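Local coordinates for fructuronate-tagaturonate epimerase UxaE from Cohnella laeviribosi in complex with 1 glycerol (Cohnella laeviribosi, PDB 6IL9), which interconverts D-fructuronate and D-tagaturonate as an epimerase built on a TIM barrel, in which a zinc ion is bound, at residues I378-N383 against E424-M429; Y387-Q392 against R458-R463; L446-K449 against S455-R458. One frame throughout, in Å; residues are numbered along the deposited sequence.

Contact 1: I378-N383 against E424-M429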
ATOM      1  N   ILE A 378     -18.952   5.436  -4.526  1.00 15.77           N
ATOM      2  CA  ILE A 378     -19.942   4.722  -5.333  1.00 16.39           C
ATOM      3  C   ILE A 378     -21.210   4.467  -4.522  1.00 18.23           C
ATOM      4  O   ILE A 378     -22.329   4.573  -5.044  1.00 20.19           O
ATOM      5  CB  ILE A 378     -19.351   3.405  -5.870  1.00 16.26           C
ATOM      6  CG1 ILE A 378     -18.254   3.687  -6.895  1.00 16.97           C
ATOM      7  CG2 ILE A 378     -20.470   2.518  -6.468  1.00 16.42           C
ATOM      8  CD1 ILE A 378     -18.699   4.446  -8.103  1.00 22.74           C
ATOM      9  N   VAL A 379     -21.058   4.102  -3.246  1.00 18.49           N
ATOM     10  CA  VAL A 379     -22.227   3.871  -2.397  1.00 18.43           C
ATOM     11  C   VAL A 379     -23.018   5.163  -2.223  1.00 22.18           C
ATOM     12  O   VAL A 379     -24.253   5.177  -2.319  1.00 20.98           O
ATOM     13  CB  VAL A 379     -21.807   3.274  -1.038  1.00 18.13           C
ATOM     14  CG1 VAL A 379     -23.009   3.182  -0.091  1.00 19.83           C
ATOM     15  CG2 VAL A 379     -21.186   1.900  -1.228  1.00 17.87           C
ATOM     16  N   ALA A 380     -22.322   6.277  -1.974  1.00 18.46           N
ATOM     17  CA  ALA A 380     -23.027   7.552  -1.868  1.00 18.89           C
ATOM     18  C   ALA A 380     -23.823   7.860  -3.136  1.00 23.39           C
ATOM     19  O   ALA A 380     -24.933   8.404  -3.063  1.00 23.10           O
ATOM     20  CB  ALA A 380     -22.045   8.685  -1.573  1.00 20.33           C
ATOM     21  N   LYS A 381     -23.281   7.502  -4.307  1.00 18.12           N
ATOM     22  CA  LYS A 381     -23.932   7.820  -5.577  1.00 21.51           C
ATOM     23  C   LYS A 381     -25.079   6.875  -5.915  1.00 25.24           C
ATOM     24  O   LYS A 381     -26.053   7.296  -6.547  1.00 24.18           O
ATOM     25  CB  LYS A 381     -22.915   7.776  -6.722  1.00 19.64           C
ATOM     26  CG  LYS A 381     -21.928   8.930  -6.725  1.00 19.43           C
ATOM     27  CD  LYS A 381     -20.906   8.783  -7.838  1.00 22.98           C
ATOM     28  CE  LYS A 381     -19.884   9.911  -7.798  1.00 28.87           C
ATOM     29  NZ  LYS A 381     -20.433  11.170  -8.354  1.00 38.21           N
ATOM     30  N   THR A 382     -24.977   5.602  -5.536  1.00 21.41           N
ATOM     31  CA  THR A 382     -25.896   4.582  -6.031  1.00 22.79           C
ATOM     32  C   THR A 382     -26.727   3.911  -4.950  1.00 24.08           C
ATOM     33  O   THR A 382     -27.722   3.251  -5.280  1.00 25.66           O
ATOM     34  CB  THR A 382     -25.125   3.491  -6.790  1.00 22.92           C
ATOM     35  OG1 THR A 382     -24.294   2.780  -5.866  1.00 22.57           O
ATOM     36  CG2 THR A 382     -24.264   4.103  -7.875  1.00 24.22           C
ATOM     37  N   ASN A 383     -26.366   4.064  -3.682  1.00 20.34           N
ATOM     38  CA  ASN A 383     -27.091   3.443  -2.574  1.00 22.40           C
ATOM     39  C   ASN A 383     -27.126   4.429  -1.416  1.00 21.54           C
ATOM     40  O   ASN A 383     -26.574   4.173  -0.341  1.00 19.08           O
ATOM     41  CB  ASN A 383     -26.437   2.119  -2.169  1.00 21.49           C
ATOM     42  CG  ASN A 383     -27.331   1.265  -1.277  1.00 23.38           C
ATOM     43  OD1 ASN A 383     -27.101   0.072  -1.113  1.00 24.47           O
ATOM     44  ND2 ASN A 383     -28.339   1.875  -0.685  1.00 20.21           N
ATOM     45  N   GLU A 424     -26.817  15.047  -3.049  1.00 25.45           N
ATOM     46  CA  GLU A 424     -25.649  15.748  -2.533  1.00 26.94           C
ATOM     47  C   GLU A 424     -24.714  14.862  -1.719  1.00 24.72           C
ATOM     48  O   GLU A 424     -23.590  15.287  -1.430  1.00 23.74           O
ATOM     49  CB  GLU A 424     -26.069  16.918  -1.641  1.00 30.31           C
ATOM     50  CG  GLU A 424     -26.748  18.070  -2.341  1.00 34.36           C
ATOM     51  CD  GLU A 424     -27.325  19.069  -1.343  1.00 35.59           C
ATOM     52  OE1 GLU A 424     -27.800  18.631  -0.274  1.00 34.34           O
ATOM     53  OE2 GLU A 424     -27.302  20.288  -1.617  1.00 41.62           O
ATOM     54  N   LEU A 425     -25.152  13.675  -1.305  1.00 21.10           N
ATOM     55  CA  LEU A 425     -24.292  12.815  -0.493  1.00 21.74           C
ATOM     56  C   LEU A 425     -22.909  12.585  -1.092  1.00 20.37           C
ATOM     57  O   LEU A 425     -21.935  12.575  -0.320  1.00 19.52           O
ATOM     58  CB  LEU A 425     -24.996  11.475  -0.232  1.00 21.78           C
ATOM     59  CG  LEU A 425     -26.213  11.537   0.701  1.00 23.05           C
ATOM     60  CD1 LEU A 425     -26.846  10.173   0.773  1.00 21.53           C
ATOM     61  CD2 LEU A 425     -25.850  12.002   2.115  1.00 19.23           C
ATOM     62  N   PRO A 426     -22.736  12.415  -2.410  1.00 20.62           N
ATOM     63  CA  PRO A 426     -21.379  12.200  -2.939  1.00 19.28           C
ATOM     64  C   PRO A 426     -20.428  13.357  -2.691  1.00 21.30           C
ATOM     65  O   PRO A 426     -19.208  13.138  -2.687  1.00 19.83           O
ATOM     66  CB  PRO A 426     -21.617  11.991  -4.441  1.00 22.86           C
ATOM     67  CG  PRO A 426     -22.997  11.416  -4.514  1.00 20.74           C
ATOM     68  CD  PRO A 426     -23.760  12.152  -3.445  1.00 21.59           C
ATOM     69  N   SER A 427     -20.947  14.571  -2.473  1.00 21.12           N
ATOM     70  CA  SER A 427     -20.084  15.723  -2.227  1.00 21.78           C
ATOM     71  C   SER A 427     -19.259  15.556  -0.956  1.00 18.52           C
ATOM     72  O   SER A 427     -18.182  16.157  -0.839  1.00 18.83           O
ATOM     73  CB  SER A 427     -20.922  17.005  -2.167  1.00 21.51           C
ATOM     74  OG  SER A 427     -21.844  16.994  -1.087  1.00 25.26           O
ATOM     75  N   TYR A 428     -19.732  14.751   0.004  1.00 19.12           N
ATOM     76  CA  TYR A 428     -18.927  14.484   1.195  1.00 18.64           C
ATOM     77  C   TYR A 428     -17.546  13.949   0.832  1.00 18.51           C
ATOM     78  O   TYR A 428     -16.553  14.264   1.501  1.00 17.64           O
ATOM     79  CB  TYR A 428     -19.619  13.464   2.092  1.00 18.98           C
ATOM     80  CG  TYR A 428     -20.755  13.977   2.940  1.00 17.41           C
ATOM     81  CD1 TYR A 428     -20.571  15.024   3.844  1.00 17.56           C
ATOM     82  CD2 TYR A 428     -22.004  13.370   2.874  1.00 18.79           C
ATOM     83  CE1 TYR A 428     -21.624  15.464   4.647  1.00 20.81           C
ATOM     84  CE2 TYR A 428     -23.058  13.805   3.668  1.00 20.56           C
ATOM     85  CZ  TYR A 428     -22.861  14.842   4.547  1.00 21.32           C
ATOM     86  OH  TYR A 428     -23.919  15.245   5.334  1.00 20.22           O
ATOM     87  N   MET A 429     -17.468  13.094  -0.191  1.00 15.25           N
ATOM     88  CA  MET A 429     -16.195  12.461  -0.523  1.00 16.97           C
ATOM     89  C   MET A 429     -15.260  13.394  -1.279  1.00 16.38           C
ATOM     90  O   MET A 429     -14.173  12.970  -1.699  1.00 18.14           O
ATOM     91  CB  MET A 429     -16.437  11.160  -1.300  1.00 18.81           C
ATOM     92  CG  MET A 429     -16.980  10.015  -0.411  1.00 19.72           C
ATOM     93  SD  MET A 429     -15.999   9.546   1.058  1.00 12.36           S
ATOM     94  CE  MET A 429     -16.759  10.595   2.317  1.00 18.51           C
TER
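Ala380 presses its methyl group onto the backbone and ring of Pro426, and this carries most of the apolar contact. Its CB sits 3.8 Å from Pro426 CA, and Pro426 CG comes within 4.1 Å of the same methyl. Leu425 joins through its CB, 4.3 Å from Ala380 CB. On the helix side, the carbonyl oxygen of Ala380 faces CG and CD of the proline ring.

The second apolar element is the aliphatic part of Lys381, which runs obliquely across the proline ring. Lys381 CG and Pro426 CG are 3.5 Å apart, tighter than usual for two carbons. The lysine leaves the helix with CG beside its backbone N (chi1 -72°), continues extended, and bends only at the last torsion, bringing NZ to 4.2 Å from Pro426 CB.

In the fold, Ala380 and Lys381 belong to helix 369-382, which follows the eighth strand of the barrel, 363-367. The loop between helix 384-402 and helix 432-440 folds back against it. Met429 of that loop reaches Leu373, Val376 and Arg377 earlier in the same helix, while Tyr387 also covers Ala380.

Most of the polar bonds run within one side. At the end of the helix, Ile378 O takes two donors from Thr382: its backbone N, and OG1 at 2.8 Å, which approaches 43° out of the carbonyl plane. Within the loop, Tyr428 N bonds to Leu425 O and Met429 N to Pro426 O, each three residues back. Leu425 CD2 meets the edge of the Tyr428 ring, whose hydroxyl is bonded to Arg415 O.

Contact 2: Y387-Q392 against R458-R463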
ATOM      1  N   TYR A 387     -25.272   4.623   2.365  1.00 18.13           N
ATOM      2  CA  TYR A 387     -24.273   5.633   2.708  1.00 17.81           C
ATOM      3  C   TYR A 387     -24.650   6.355   4.004  1.00 21.23           C
ATOM      4  O   TYR A 387     -23.809   6.533   4.897  1.00 19.38           O
ATOM      5  CB  TYR A 387     -24.077   6.647   1.571  1.00 19.48           C
ATOM      6  CG  TYR A 387     -23.056   7.658   2.030  1.00 18.80           C
ATOM      7  CD1 TYR A 387     -21.694   7.397   1.892  1.00 19.73           C
ATOM      8  CD2 TYR A 387     -23.444   8.819   2.699  1.00 19.88           C
ATOM      9  CE1 TYR A 387     -20.748   8.284   2.373  1.00 18.64           C
ATOM     10  CE2 TYR A 387     -22.501   9.705   3.196  1.00 19.30           C
ATOM     11  CZ  TYR A 387     -21.154   9.431   3.024  1.00 18.60           C
ATOM     12  OH  TYR A 387     -20.231  10.318   3.524  1.00 19.57           O
ATOM     13  N   ARG A 388     -25.905   6.797   4.114  1.00 20.39           N
ATOM     14  CA  ARG A 388     -26.333   7.520   5.317  1.00 21.72           C
ATOM     15  C   ARG A 388     -26.123   6.684   6.570  1.00 20.94           C
ATOM     16  O   ARG A 388     -25.635   7.188   7.592  1.00 22.01           O
ATOM     17  CB  ARG A 388     -27.804   7.926   5.211  1.00 21.39           C
ATOM     18  CG  ARG A 388     -28.111   8.926   4.129  1.00 20.94           C
ATOM     19  CD  ARG A 388     -29.596   9.356   4.160  1.00 27.36           C
ATOM     20  NE  ARG A 388     -29.867  10.277   3.065  1.00 24.19           N
ATOM     21  CZ  ARG A 388     -29.705  11.596   3.133  1.00 23.85           C
ATOM     22  NH1 ARG A 388     -29.298  12.173   4.261  1.00 26.46           N
ATOM     23  NH2 ARG A 388     -29.945  12.333   2.067  1.00 25.13           N
ATOM     24  N   ARG A 389     -26.485   5.402   6.518  1.00 20.81           N
ATOM     25  CA  ARG A 389     -26.290   4.545   7.680  1.00 18.78           C
ATOM     26  C   ARG A 389     -24.812   4.394   8.022  1.00 21.89           C
ATOM     27  O   ARG A 389     -24.436   4.413   9.203  1.00 21.23           O
ATOM     28  CB  ARG A 389     -26.939   3.186   7.430  1.00 22.25           C
ATOM     29  CG  ARG A 389     -28.466   3.260   7.381  1.00 25.99           C
ATOM     30  CD  ARG A 389     -29.066   1.912   7.056  1.00 28.14           C
ATOM     31  NE  ARG A 389     -28.519   0.886   7.931  1.00 29.85           N
ATOM     32  CZ  ARG A 389     -27.949  -0.237   7.509  1.00 27.51           C
ATOM     33  NH1 ARG A 389     -27.857  -0.490   6.208  1.00 29.32           N
ATOM     34  NH2 ARG A 389     -27.477  -1.105   8.390  1.00 27.18           N
ATOM     35  N   MET A 390     -23.958   4.231   7.004  1.00 22.19           N
ATOM     36  CA  MET A 390     -22.519   4.086   7.245  1.00 17.93           C
ATOM     37  C   MET A 390     -21.911   5.383   7.775  1.00 18.83           C
ATOM     38  O   MET A 390     -21.082   5.359   8.692  1.00 19.11           O
ATOM     39  CB  MET A 390     -21.810   3.645   5.955  1.00 19.35           C
ATOM     40  CG  MET A 390     -22.211   2.245   5.457  1.00 18.98           C
ATOM     41  SD  MET A 390     -21.371   1.655   3.934  1.00 15.04           S
ATOM     42  CE  MET A 390     -19.683   1.470   4.519  1.00 22.93           C
ATOM     43  N   HIS A 391     -22.305   6.522   7.201  1.00 18.84           N
ATOM     44  CA  HIS A 391     -21.765   7.812   7.624  1.00 18.43           C
ATOM     45  C   HIS A 391     -22.145   8.101   9.072  1.00 22.03           C
ATOM     46  O   HIS A 391     -21.299   8.496   9.886  1.00 20.16           O
ATOM     47  CB  HIS A 391     -22.279   8.889   6.657  1.00 18.22           C
ATOM     48  CG  HIS A 391     -21.881  10.301   6.985  1.00 20.83           C
ATOM     49  ND1 HIS A 391     -21.209  11.104   6.083  1.00 19.38           N
ATOM     50  CD2 HIS A 391     -22.124  11.079   8.070  1.00 21.29           C
ATOM     51  CE1 HIS A 391     -21.036  12.305   6.605  1.00 18.15           C
ATOM     52  NE2 HIS A 391     -21.576  12.315   7.813  1.00 20.68           N
ATOM     53  N   GLN A 392     -23.408   7.849   9.428  1.00 21.36           N
ATOM     54  CA  GLN A 392     -23.853   8.098  10.797  1.00 22.64           C
ATOM     55  C   GLN A 392     -23.132   7.190  11.788  1.00 21.86           C
ATOM     56  O   GLN A 392     -22.750   7.629  12.881  1.00 20.44           O
ATOM     57  CB  GLN A 392     -25.370   7.912  10.893  1.00 23.96           C
ATOM     58  CG  GLN A 392     -25.972   8.460  12.183  1.00 30.68           C
ATOM     59  CD  GLN A 392     -25.662   9.934  12.404  1.00 28.73           C
ATOM     60  OE1 GLN A 392     -25.898  10.776  11.530  1.00 30.35           O
ATOM     61  NE2 GLN A 392     -25.136  10.256  13.586  1.00 33.44           N
ATOM     62  N   ARG A 458     -21.597  -4.730   5.810  1.00 23.13           N
ATOM     63  CA  ARG A 458     -20.583  -5.262   4.902  1.00 22.54           C
ATOM     64  C   ARG A 458     -21.199  -6.018   3.729  1.00 21.19           C
ATOM     65  O   ARG A 458     -20.762  -5.855   2.584  1.00 19.28           O
ATOM     66  CB  ARG A 458     -19.620  -6.153   5.676  1.00 23.39           C
ATOM     67  CG  ARG A 458     -18.489  -6.688   4.825  1.00 24.48           C
ATOM     68  CD  ARG A 458     -17.600  -7.596   5.645  1.00 28.88           C
ATOM     69  NE  ARG A 458     -16.434  -8.039   4.897  1.00 31.76           N
ATOM     70  CZ  ARG A 458     -16.450  -9.023   4.002  1.00 36.08           C
ATOM     71  NH1 ARG A 458     -17.579  -9.673   3.745  1.00 38.04           N
ATOM     72  NH2 ARG A 458     -15.335  -9.361   3.371  1.00 35.65           N
ATOM     73  N   ASP A 459     -22.206  -6.853   3.984  1.00 21.97           N
ATOM     74  CA  ASP A 459     -22.794  -7.633   2.897  1.00 24.27           C
ATOM     75  C   ASP A 459     -23.453  -6.734   1.861  1.00 22.25           C
ATOM     76  O   ASP A 459     -23.253  -6.911   0.653  1.00 23.42           O
ATOM     77  CB  ASP A 459     -23.805  -8.638   3.450  1.00 27.55           C
ATOM     78  CG  ASP A 459     -23.151  -9.718   4.277  1.00 33.01           C
ATOM     79  OD1 ASP A 459     -21.985 -10.062   3.986  1.00 36.32           O
ATOM     80  OD2 ASP A 459     -23.801 -10.216   5.226  1.00 41.18           O
ATOM     81  N   GLU A 460     -24.250  -5.759   2.311  1.00 22.29           N
ATOM     82  CA  GLU A 460     -24.884  -4.859   1.361  1.00 19.61           C
ATOM     83  C   GLU A 460     -23.854  -3.987   0.652  1.00 20.82           C
ATOM     84  O   GLU A 460     -24.022  -3.676  -0.529  1.00 18.23           O
ATOM     85  CB  GLU A 460     -25.932  -3.986   2.052  1.00 23.24           C
ATOM     86  CG  GLU A 460     -26.734  -3.171   1.065  1.00 23.20           C
ATOM     87  CD  GLU A 460     -27.806  -2.298   1.714  1.00 27.25           C
ATOM     88  OE1 GLU A 460     -27.907  -2.274   2.961  1.00 28.27           O
ATOM     89  OE2 GLU A 460     -28.536  -1.630   0.954  1.00 27.78           O
ATOM     90  N   PHE A 461     -22.786  -3.591   1.353  1.00 18.41           N
ATOM     91  CA  PHE A 461     -21.722  -2.818   0.713  1.00 19.43           C
ATOM     92  C   PHE A 461     -21.132  -3.571  -0.477  1.00 18.95           C
ATOM     93  O   PHE A 461     -21.000  -3.021  -1.579  1.00 19.47           O
ATOM     94  CB  PHE A 461     -20.637  -2.494   1.748  1.00 20.83           C
ATOM     95  CG  PHE A 461     -19.459  -1.727   1.190  1.00 18.54           C
ATOM     96  CD1 PHE A 461     -19.483  -0.341   1.116  1.00 20.07           C
ATOM     97  CD2 PHE A 461     -18.319  -2.390   0.778  1.00 21.55           C
ATOM     98  CE1 PHE A 461     -18.394   0.362   0.612  1.00 19.57           C
ATOM     99  CE2 PHE A 461     -17.231  -1.690   0.288  1.00 20.98           C
ATOM    100  CZ  PHE A 461     -17.277  -0.312   0.206  1.00 19.84           C
ATOM    101  N   PHE A 462     -20.754  -4.833  -0.269  1.00 20.05           N
ATOM    102  CA  PHE A 462     -20.149  -5.576  -1.368  1.00 21.33           C
ATOM    103  C   PHE A 462     -21.172  -5.885  -2.451  1.00 21.49           C
ATOM    104  O   PHE A 462     -20.822  -5.949  -3.633  1.00 19.93           O
ATOM    105  CB  PHE A 462     -19.481  -6.848  -0.836  1.00 18.91           C
ATOM    106  CG  PHE A 462     -18.104  -6.597  -0.294  1.00 19.74           C
ATOM    107  CD1 PHE A 462     -17.038  -6.400  -1.156  1.00 23.34           C
ATOM    108  CD2 PHE A 462     -17.890  -6.492   1.068  1.00 21.94           C
ATOM    109  CE1 PHE A 462     -15.760  -6.137  -0.665  1.00 22.22           C
ATOM    110  CE2 PHE A 462     -16.621  -6.230   1.568  1.00 20.31           C
ATOM    111  CZ  PHE A 462     -15.556  -6.050   0.698  1.00 20.78           C
ATOM    112  N   ARG A 463     -22.444  -6.033  -2.076  1.00 21.45           N
ATOM    113  CA  ARG A 463     -23.479  -6.241  -3.079  1.00 21.97           C
ATOM    114  C   ARG A 463     -23.596  -5.033  -4.005  1.00 24.27           C
ATOM    115  O   ARG A 463     -23.659  -5.189  -5.231  1.00 22.11           O
ATOM    116  CB  ARG A 463     -24.808  -6.542  -2.382  1.00 24.86           C
ATOM    117  CG  ARG A 463     -25.799  -7.352  -3.185  1.00 36.04           C
ATOM    118  CD  ARG A 463     -26.650  -8.227  -2.254  1.00 35.63           C
ATOM    119  NE  ARG A 463     -27.241  -7.460  -1.154  1.00 38.55           N
ATOM    120  CZ  ARG A 463     -27.137  -7.776   0.137  1.00 35.71           C
ATOM    121  NH1 ARG A 463     -26.469  -8.859   0.515  1.00 39.45           N
ATOM    122  NH2 ARG A 463     -27.716  -7.014   1.056  1.00 36.44           N
TER
HETATM  123  O   HOH W   1     -28.988   0.202   4.128  1.00 29.75           O
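Arg389 and Glu460 face each other across the two helices as a long salt bridge, with Arg389 NH1 and Glu460 OE1 3.7 Å apart. OE1 comes in at the edge of the guanidinium, near its plane, and the carboxylate is turned by only 23° from that plane, although the two side chains meet at about a right angle. A bend at chi3 (51°) turns the arginine head, whereas the glutamate runs out extended.

A water between them donates to Glu460 OE1 at 2.9 Å; its 2.5 Å approach to Arg389 NH1 is too short to be taken at face value. The stronger direct polar partner of the arginine is elsewhere: NH2 bonds to the backbone oxygen of Leu456.

Deeper between the helices the contact is apolar. Met390 bends at its last torsion, and its sulfur and its terminal methyl both approach CD1 of the Phe461 ring: CE lies 3.9 Å from Phe461 CD1, and SD is equally near that carbon. This is a Met-aromatic contact, with SD 5.2 Å from the ring centroid and 67° off the normal, so the approach is oblique. Beyond it, Phe461 packs on Ala375, Val379 and Trp372, while Met390 touches Leu445.

Inside helix 384-402, Tyr387 OH and His391 ND1 share a nearly straight hydrogen bond of 2.9 Å, which ties the two side chains together one turn apart.

Helix 458-467 is thus joined to helix 384-402 by a buried sulfur and ring and, nearer the surface, by a long charge pair with a water between, so its direct electrostatic pull is probably modest.

Contact 3: L446-K449 against S455-R458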
ATOM      1  N   LEU A 446     -16.648  -2.160   8.325  1.00 19.04           N
ATOM      2  CA  LEU A 446     -16.624  -3.469   7.675  1.00 20.78           C
ATOM      3  C   LEU A 446     -16.950  -4.584   8.656  1.00 25.53           C
ATOM      4  O   LEU A 446     -17.599  -5.573   8.289  1.00 22.72           O
ATOM      5  CB  LEU A 446     -15.246  -3.707   7.051  1.00 21.60           C
ATOM      6  CG  LEU A 446     -15.000  -3.689   5.540  1.00 34.01           C
ATOM      7  CD1 LEU A 446     -16.223  -3.312   4.706  1.00 27.79           C
ATOM      8  CD2 LEU A 446     -13.781  -2.809   5.205  1.00 24.53           C
ATOM      9  N   GLN A 447     -16.498  -4.459   9.900  1.00 24.50           N
ATOM     10  CA  GLN A 447     -16.711  -5.519  10.876  1.00 26.88           C
ATOM     11  C   GLN A 447     -17.967  -5.312  11.719  1.00 27.02           C
ATOM     12  O   GLN A 447     -18.266  -6.157  12.567  1.00 28.29           O
ATOM     13  CB  GLN A 447     -15.478  -5.655  11.779  1.00 28.26           C
ATOM     14  CG  GLN A 447     -14.184  -5.851  10.997  1.00 33.11           C
ATOM     15  CD  GLN A 447     -13.722  -7.301  10.926  1.00 39.71           C
ATOM     16  OE1 GLN A 447     -14.317  -8.132  10.230  1.00 43.10           O
ATOM     17  NE2 GLN A 447     -12.638  -7.608  11.640  1.00 41.66           N
ATOM     18  N   ALA A 448     -18.721  -4.239  11.485  1.00 22.22           N
ATOM     19  CA  ALA A 448     -19.908  -3.958  12.286  1.00 23.77           C
ATOM     20  C   ALA A 448     -20.959  -5.049  12.112  1.00 26.43           C
ATOM     21  O   ALA A 448     -21.176  -5.556  11.011  1.00 24.63           O
ATOM     22  CB  ALA A 448     -20.504  -2.608  11.898  1.00 24.91           C
ATOM     23  N   LYS A 449     -21.629  -5.401  13.204  1.00 29.14           N
ATOM     24  CA  LYS A 449     -22.625  -6.459  13.151  1.00 27.18           C
ATOM     25  C   LYS A 449     -23.899  -6.027  13.862  1.00 25.01           C
ATOM     26  O   LYS A 449     -23.912  -5.074  14.651  1.00 24.00           O
ATOM     27  CB  LYS A 449     -22.078  -7.763  13.747  1.00 28.42           C
ATOM     28  CG  LYS A 449     -21.178  -8.507  12.761  1.00 30.61           C
ATOM     29  CD  LYS A 449     -20.067  -9.251  13.446  1.00 36.84           C
ATOM     30  CE  LYS A 449     -18.885  -9.430  12.498  1.00 35.34           C
ATOM     31  NZ  LYS A 449     -19.323  -9.904  11.156  1.00 35.10           N
ATOM     32  N   SER A 455     -23.930  -9.154   9.396  1.00 32.48           N
ATOM     33  CA  SER A 455     -23.217  -7.908   9.140  1.00 29.46           C
ATOM     34  C   SER A 455     -24.192  -6.741   9.099  1.00 26.63           C
ATOM     35  O   SER A 455     -25.318  -6.858   8.605  1.00 28.05           O
ATOM     36  CB  SER A 455     -22.413  -7.992   7.837  1.00 30.57           C
ATOM     37  OG  SER A 455     -23.240  -7.786   6.711  1.00 33.05           O
ATOM     38  N   LEU A 456     -23.756  -5.607   9.655  1.00 26.11           N
ATOM     39  CA  LEU A 456     -24.587  -4.415   9.670  1.00 25.77           C
ATOM     40  C   LEU A 456     -24.518  -3.678   8.337  1.00 24.50           C
ATOM     41  O   LEU A 456     -25.541  -3.203   7.836  1.00 25.11           O
ATOM     42  CB  LEU A 456     -24.164  -3.510  10.827  1.00 23.66           C
ATOM     43  CG  LEU A 456     -25.023  -2.291  11.171  1.00 25.39           C
ATOM     44  CD1 LEU A 456     -26.478  -2.658  11.500  1.00 28.16           C
ATOM     45  CD2 LEU A 456     -24.398  -1.518  12.335  1.00 26.82           C
ATOM     46  N   PHE A 457     -23.328  -3.591   7.738  1.00 23.65           N
ATOM     47  CA  PHE A 457     -23.164  -2.943   6.440  1.00 23.87           C
ATOM     48  C   PHE A 457     -22.439  -3.781   5.404  1.00 20.19           C
ATOM     49  O   PHE A 457     -22.648  -3.546   4.208  1.00 21.17           O
ATOM     50  CB  PHE A 457     -22.387  -1.621   6.571  1.00 22.63           C
ATOM     51  CG  PHE A 457     -22.844  -0.754   7.702  1.00 19.64           C
ATOM     52  CD1 PHE A 457     -24.100  -0.176   7.682  1.00 25.44           C
ATOM     53  CD2 PHE A 457     -22.005  -0.507   8.772  1.00 22.02           C
ATOM     54  CE1 PHE A 457     -24.522   0.629   8.720  1.00 25.56           C
ATOM     55  CE2 PHE A 457     -22.415   0.290   9.816  1.00 22.85           C
ATOM     56  CZ  PHE A 457     -23.676   0.864   9.791  1.00 22.74           C
ATOM     57  N   ARG A 458     -21.597  -4.730   5.810  1.00 23.13           N
ATOM     58  CA  ARG A 458     -20.583  -5.262   4.902  1.00 22.54           C
ATOM     59  C   ARG A 458     -21.199  -6.018   3.729  1.00 21.19           C
ATOM     60  O   ARG A 458     -20.762  -5.855   2.584  1.00 19.28           O
ATOM     61  CB  ARG A 458     -19.620  -6.153   5.676  1.00 23.39           C
ATOM     62  CG  ARG A 458     -18.489  -6.688   4.825  1.00 24.48           C
ATOM     63  CD  ARG A 458     -17.600  -7.596   5.645  1.00 28.88           C
ATOM     64  NE  ARG A 458     -16.434  -8.039   4.897  1.00 31.76           N
ATOM     65  CZ  ARG A 458     -16.450  -9.023   4.002  1.00 36.08           C
ATOM     66  NH1 ARG A 458     -17.579  -9.673   3.745  1.00 38.04           N
ATOM     67  NH2 ARG A 458     -15.335  -9.361   3.371  1.00 35.65           N
TER
HETATM   68  O   HOH W   2     -20.736  -4.277   8.577  1.00 22.12           O
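Ala448 meets Leu456 and Phe457 with its methyl group and grips Leu456 with its carbonyl. Leu456 N donates to Ala448 O at 2.9 Å with a nearly linear N-H...O angle of 175°, although the nitrogen stands 43° above the carbonyl plane. A water 2.8 Å away probably also donates to Ala448 O, and it accepts from Phe457 N at 2.8 Å, so that Phe457 N is probably linked to the same carbonyl through water. On the apolar side, Ala448 CB is 3.9 Å from Leu456 CB and 4.0 Å from Phe457 CE2, the ring being met obliquely. Leu456 CG rests over one face of that ring, off toward its rim, and Tyr393 of helix 384-402 packs on all three residues, edge-to-face with Phe457.

These segments are the two limbs of the connection between helix 442-446 and helix 458-467, with Leu446 ending one helix and Arg458 beginning the other. They come together in a single beta bridge, Lys449 with Ser455, before the second limb turns into the helix at Phe457, its N-cap residue. Ser455 OG bonds forward to Asp459 N in the first turn.

Leu446 and Arg458 meet at the base of the loop, where it joins the helices. The arginine leaves with CG anti to the backbone N (chi1 -177°) and stays extended as far as NE, which carries its methylenes past the carbonyl of Leu446: CD is 3.3 Å and CB 3.4 Å from Leu446 O. The two side chains pass obliquely, with Leu446 CD1 4.1 Å from Arg458 CG, and Leu446 also touches Leu100.

In the fold
Contact 2 stands between the other two: its centre is about 11 Å from that of contact 1 and about 8 Å from that of contact 3. The centres of contacts 1 and 3 are about 19 Å apart, with nearest atoms about 8 Å apart. Toward contact 1, Val379 CG2 lies 3.7 Å from Phe461 CD1, and Tyr428 CB lies 3.5 Å from Tyr387 OH. Toward contact 3, Met390 CG comes within 3.8 Å of Phe457 CD1, and Arg458 belongs to both. The three thus form one continuous layer of helices and loops in the C-terminal part, 23 to 25 Å from the chain centre. The zinc ion is held by His161, Asp273 and His343, none of them in these segments.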